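Local atomic coordinates of 2-dehydropantoate 2-reductase (Geobacter metallireducens, PDB entry 3HN2), a protein that probably catalyses the NADPH-dependent reduction of 2-dehydropantoate (ketopantoate) to (R)-pantoate, a step in pantothenate biosynthesis. Residues N42-F47 / P56-Y61; A226-Q231 / T235-G240. One frame throughout, in Å; residues are numbered along the deposited sequence.

Contact 1 of 2, residues N42-F47 / P56-Y61; sequences NGLKVF and PHVKGY
In the Rossmann-type nucleotide-binding domain, a beta hairpin interrupts the course from helix 36-41 to the edge strand 60-61, and its two ends meet where Gly43 faces Pro56 and Leu44 reaches Val58. Strands 44-48 and 53-55 form the hairpin, with Leu44 and Leu55 joined through their backbones; beyond that pair the chains part, and no hydrogen bond links 42-47 to 56-61. Gly43 leaves the helix with positive phi (97°), and its CA stands 5.0 Å from the CA of Pro56. The carbonyl oxygen of Pro56 lies 3.7 Å from Gly43 CA. One residue further along 42-47, the contact becomes apolar and buried. Leu44 holds CG between its backbone N and carbonyl carbon (chi1 61°), and this brings its end closer to Val58 than its CB direction alone would. Behind the pair, Leu44 also packs on Leu15 and Ala19 of helix 14-23, while Val58 touches Phe30 of strand 28-31, so the hairpin base is seated on the domain core. The two side chains cross at about a right angle, methyl against methyl, with Leu44 CD2 3.8 Å from Val58 CG2.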
loop_
_atom_site.group_PDB
_atom_site.type_symbol
_atom_site.label_atom_id
_atom_site.label_comp_id
_atom_site.label_asym_id
_atom_site.label_seq_id
_atom_site.Cartn_x
_atom_site.Cartn_y
_atom_site.Cartn_z
ATOM N N ASN A 42 20.263 22.706 -18.462
ATOM C CA ASN A 42 20.758 22.022 -17.264
ATOM C C ASN A 42 20.706 20.495 -17.293
ATOM O O ASN A 42 21.569 19.831 -16.714
ATOM C CB ASN A 42 20.023 22.532 -16.020
ATOM C CG ASN A 42 20.703 23.730 -15.389
ATOM O OD1 ASN A 42 20.131 24.819 -15.333
ATOM N ND2 ASN A 42 21.930 23.537 -14.908
ATOM N N GLY A 43 19.698 19.947 -17.965
ATOM C CA GLY A 43 19.377 18.526 -17.857
ATOM C C GLY A 43 18.264 18.361 -16.840
ATOM O O GLY A 43 17.840 19.340 -16.216
ATOM N N LEU A 44 17.780 17.134 -16.665
ATOM C CA LEU A 44 16.704 16.887 -15.703
ATOM C C LEU A 44 17.171 16.169 -14.436
ATOM O O LEU A 44 18.062 15.317 -14.477
ATOM C CB LEU A 44 15.501 16.187 -16.355
ATOM C CG LEU A 44 15.612 14.808 -17.012
ATOM C CD1 LEU A 44 15.147 13.717 -16.071
ATOM C CD2 LEU A 44 14.804 14.776 -18.293
ATOM N N LYS A 45 16.558 16.538 -13.314
ATOM C CA LYS A 45 16.864 15.949 -12.018
ATOM C C LYS A 45 15.736 15.020 -11.599
ATOM O O LYS A 45 14.570 15.415 -11.590
ATOM C CB LYS A 45 17.044 17.038 -10.956
ATOM C CG LYS A 45 18.076 18.103 -11.292
ATOM C CD LYS A 45 18.556 18.795 -10.027
ATOM C CE LYS A 45 19.849 19.555 -10.265
ATOM N NZ LYS A 45 20.487 19.968 -8.986
ATOM N N VAL A 46 16.083 13.782 -11.258
ATOM C CA VAL A 46 15.099 12.829 -10.753
ATOM C C VAL A 46 15.295 12.639 -9.258
ATOM O O VAL A 46 16.356 12.212 -8.806
ATOM C CB VAL A 46 15.166 11.462 -11.484
ATOM C CG1 VAL A 46 14.195 10.462 -10.867
ATOM C CG2 VAL A 46 14.853 11.634 -12.954
ATOM N N PHE A 47 14.263 12.978 -8.496
ATOM C CA PHE A 47 14.255 12.741 -7.064
ATOM C C PHE A 47 13.394 11.519 -6.789
ATOM O O PHE A 47 12.242 11.457 -7.208
ATOM C CB PHE A 47 13.746 13.973 -6.309
ATOM C CG PHE A 47 14.499 15.233 -6.637
ATOM C CD1 PHE A 47 13.955 16.180 -7.497
ATOM C CD2 PHE A 47 15.762 15.466 -6.100
ATOM C CE1 PHE A 47 14.654 17.343 -7.811
ATOM C CE2 PHE A 47 16.468 16.627 -6.406
ATOM C CZ PHE A 47 15.912 17.566 -7.263
ATOM N N PRO A 56 23.069 14.975 -16.484
ATOM C CA PRO A 56 23.677 16.259 -16.843
ATOM C C PRO A 56 23.288 16.684 -18.255
ATOM O O PRO A 56 22.999 17.859 -18.498
ATOM C CB PRO A 56 25.185 15.973 -16.769
ATOM C CG PRO A 56 25.314 14.685 -16.018
ATOM C CD PRO A 56 24.082 13.916 -16.331
ATOM N N HIS A 57 23.270 15.714 -19.164
ATOM C CA HIS A 57 22.873 15.928 -20.543
ATOM C C HIS A 57 21.655 15.066 -20.877
ATOM O O HIS A 57 21.586 13.892 -20.499
ATOM C CB HIS A 57 24.045 15.614 -21.483
ATOM C CG HIS A 57 23.646 15.437 -22.915
ATOM N ND1 HIS A 57 23.814 14.248 -23.591
ATOM C CD2 HIS A 57 23.070 16.291 -23.794
ATOM C CE1 HIS A 57 23.368 14.380 -24.828
ATOM N NE2 HIS A 57 22.908 15.610 -24.975
ATOM N N VAL A 58 20.695 15.668 -21.572
ATOM C CA VAL A 58 19.512 14.965 -22.063
ATOM C C VAL A 58 19.311 15.281 -23.549
ATOM O O VAL A 58 19.320 16.451 -23.950
ATOM C CB VAL A 58 18.254 15.318 -21.212
ATOM C CG1 VAL A 58 16.964 15.112 -21.989
ATOM C CG2 VAL A 58 18.234 14.503 -19.926
ATOM N N LYS A 59 19.171 14.232 -24.361
ATOM C CA LYS A 59 18.845 14.380 -25.779
ATOM C C LYS A 59 17.410 14.860 -25.951
ATOM O O LYS A 59 16.475 14.058 -25.970
ATOM C CB LYS A 59 19.030 13.056 -26.522
ATOM C CG LYS A 59 20.381 12.863 -27.172
ATOM C CD LYS A 59 20.347 11.651 -28.081
ATOM C CE LYS A 59 21.654 11.470 -28.823
ATOM N NZ LYS A 59 21.565 10.354 -29.804
ATOM N N GLY A 60 17.247 16.173 -26.075
ATOM C CA GLY A 60 15.929 16.783 -26.205
ATOM C C GLY A 60 15.649 17.363 -27.575
ATOM O O GLY A 60 16.566 17.762 -28.296
ATOM N N TYR A 61 14.371 17.388 -27.939
ATOM C CA TYR A 61 13.925 17.903 -29.231
ATOM C C TYR A 61 12.598 18.635 -29.052
ATOM O O TYR A 61 11.928 18.477 -28.027
ATOM C CB TYR A 61 13.749 16.762 -30.239
ATOM C CG TYR A 61 15.019 16.022 -30.620
ATOM C CD1 TYR A 61 15.476 14.935 -29.865
ATOM C CD2 TYR A 61 15.740 16.383 -31.752
ATOM C CE1 TYR A 61 16.636 14.251 -30.214
ATOM C CE2 TYR A 61 16.900 15.700 -32.113
ATOM C CZ TYR A 61 17.339 14.637 -31.340
ATOM O OH TYR A 61 18.481 13.962 -31.696
#

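Contact 2 of 2, residues A226-Q231 / T235-G240; sequences AGANAQ and TFIADG
Asn229, near the end of helix 211-229, turns its side-chain amide onto the backbone of Ile237 and grips it at two points. Asn229 OD1 accepts the N-H of Ile237 at 2.7 Å from Ile237 N; this bond is clearly bent, and the donor is tilted somewhat from the carbonyl plane. Asn229 ND2 gives a straighter bond to Ile237 O, also 2.7 Å long, with the hydrogen angle at 156°. Here the acceptor lies close to the amide plane of Asn229, and the donor lies in the plane of the Ile237 carbonyl. Two bonds to one residue fix the rotation of the amide and tell its oxygen from its nitrogen. Asn229 carries CG anti to its carbonyl carbon, chi1 -75°, which sends the amide across to the extended segment.

The Phe236 ring lies over one face of that amide, displaced toward the Asn229 backbone, with Phe236 CD1 3.6 Å from Asn229 CG and the planes 21° apart. Farther round the ring, CZ approaches the main-chain oxygen of Asn229, so the phenyl group spans from the Asn229 amide to its main-chain oxygen. On the buried side, Ile237 extends CD1 to within 3.7 Å of Ala228 CB. Trp184 of helix 179-200 touches both of these side chains, while Arg181 of the same helix bonds to Thr235 O.

Farther along, Gln231 folds back, its NE2 donating to Gly227 O. The whole is an asparagine near a helix end using its amide like a peptide group, pairing with both the N-H and the C=O of one residue in the loop leading to helix 241-249 of the all-helical C-terminal domain.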
loop_
_atom_site.group_PDB
_atom_site.type_symbol
_atom_site.label_atom_id
_atom_site.label_comp_id
_atom_site.label_asym_id
_atom_site.label_seq_id
_atom_site.Cartn_x
_atom_site.Cartn_y
_atom_site.Cartn_z
ATOM N N ALA A 226 -18.218 -5.634 -13.353
ATOM C CA ALA A 226 -19.337 -6.108 -14.174
ATOM C C ALA A 226 -19.207 -5.664 -15.635
ATOM O O ALA A 226 -19.544 -6.412 -16.561
ATOM C CB ALA A 226 -20.643 -5.645 -13.598
ATOM N N GLY A 227 -18.700 -4.450 -15.828
ATOM C CA GLY A 227 -18.418 -3.923 -17.153
ATOM C C GLY A 227 -17.195 -4.569 -17.766
ATOM O O GLY A 227 -17.049 -4.594 -18.987
ATOM N N ALA A 228 -16.315 -5.094 -16.915
ATOM C CA ALA A 228 -15.113 -5.787 -17.370
ATOM C C ALA A 228 -15.419 -7.213 -17.800
ATOM O O ALA A 228 -14.937 -7.667 -18.828
ATOM C CB ALA A 228 -14.061 -5.790 -16.284
ATOM N N ASN A 229 -16.225 -7.913 -17.006
ATOM C CA ASN A 229 -16.476 -9.337 -17.215
ATOM C C ASN A 229 -17.296 -9.672 -18.450
ATOM O O ASN A 229 -17.217 -10.789 -18.965
ATOM C CB ASN A 229 -17.093 -9.959 -15.966
ATOM C CG ASN A 229 -16.077 -10.158 -14.865
ATOM O OD1 ASN A 229 -14.892 -10.387 -15.137
ATOM N ND2 ASN A 229 -16.529 -10.075 -13.610
ATOM N N ALA A 230 -18.061 -8.702 -18.932
ATOM C CA ALA A 230 -18.817 -8.881 -20.160
ATOM C C ALA A 230 -18.132 -8.214 -21.361
ATOM O O ALA A 230 -18.802 -7.715 -22.264
ATOM C CB ALA A 230 -20.233 -8.367 -19.982
ATOM N N GLN A 231 -16.798 -8.232 -21.373
ATOM C CA GLN A 231 -16.022 -7.550 -22.416
ATOM C C GLN A 231 -15.188 -8.504 -23.287
ATOM O O GLN A 231 -14.321 -8.069 -24.056
ATOM C CB GLN A 231 -15.125 -6.475 -21.791
ATOM C CG GLN A 231 -15.001 -5.206 -22.617
ATOM C CD GLN A 231 -16.317 -4.468 -22.750
ATOM O OE1 GLN A 231 -16.734 -4.118 -23.853
ATOM N NE2 GLN A 231 -16.983 -4.235 -21.625
ATOM N N THR A 235 -10.116 -14.521 -19.033
ATOM C CA THR A 235 -10.366 -14.989 -17.670
ATOM C C THR A 235 -11.132 -13.938 -16.847
ATOM O O THR A 235 -10.773 -12.757 -16.836
ATOM C CB THR A 235 -9.059 -15.474 -16.966
ATOM O OG1 THR A 235 -9.298 -15.663 -15.568
ATOM C CG2 THR A 235 -7.910 -14.481 -17.155
ATOM N N PHE A 236 -12.191 -14.387 -16.175
ATOM C CA PHE A 236 -13.108 -13.509 -15.438
ATOM C C PHE A 236 -12.480 -12.866 -14.210
ATOM O O PHE A 236 -11.840 -13.545 -13.407
ATOM C CB PHE A 236 -14.362 -14.282 -15.015
ATOM C CG PHE A 236 -15.490 -14.203 -16.004
ATOM C CD1 PHE A 236 -16.701 -13.620 -15.643
ATOM C CD2 PHE A 236 -15.347 -14.707 -17.295
ATOM C CE1 PHE A 236 -17.753 -13.540 -16.552
ATOM C CE2 PHE A 236 -16.393 -14.628 -18.212
ATOM C CZ PHE A 236 -17.598 -14.043 -17.839
ATOM N N ILE A 237 -12.651 -11.553 -14.084
ATOM C CA ILE A 237 -12.268 -10.841 -12.863
ATOM C C ILE A 237 -13.323 -11.135 -11.818
ATOM O O ILE A 237 -14.508 -10.839 -12.010
ATOM C CB ILE A 237 -12.146 -9.310 -13.070
ATOM C CG1 ILE A 237 -11.207 -8.996 -14.244
ATOM C CG2 ILE A 237 -11.663 -8.633 -11.790
ATOM C CD1 ILE A 237 -11.203 -7.548 -14.668
ATOM N N ALA A 238 -12.891 -11.760 -10.734
ATOM C CA ALA A 238 -13.777 -12.063 -9.622
ATOM C C ALA A 238 -13.913 -10.817 -8.789
ATOM O O ALA A 238 -12.992 -10.003 -8.757
ATOM C CB ALA A 238 -13.190 -13.186 -8.785
ATOM N N ASP A 239 -15.060 -10.647 -8.131
ATOM C CA ASP A 239 -15.119 -9.728 -6.988
ATOM C C ASP A 239 -14.467 -10.421 -5.805
ATOM O O ASP A 239 -14.371 -11.653 -5.772
ATOM C CB ASP A 239 -16.530 -9.214 -6.659
ATOM C CG ASP A 239 -17.626 -10.220 -6.950
ATOM O OD1 ASP A 239 -18.642 -9.821 -7.564
ATOM O OD2 ASP A 239 -17.489 -11.397 -6.559
ATOM N N GLY A 240 -14.019 -9.629 -4.839
ATOM C CA GLY A 240 -12.997 -10.082 -3.910
ATOM C C GLY A 240 -11.721 -9.377 -4.324
ATOM O O GLY A 240 -10.893 -9.050 -3.470
#

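From the N terminus, the chain first builds the Rossmann-type part of the protein. After helix 36-41, contact 1 closes a short excursion in which 44-48 and 53-55 pair before the chain enters strand 60-61 at the edge of the main sheet. The chain then completes that sheet and passes into the helical C-terminal part, where contact 2 closes a still shorter turn, with three residues between its segments, joining the end of helix 211-229 to the approach to helix 241-249. The two closures follow in series, neither nesting nor crossing. They lie on opposite sides of the chain's centre, their own centres about 42 Å apart, and each ties together elements within its own domain.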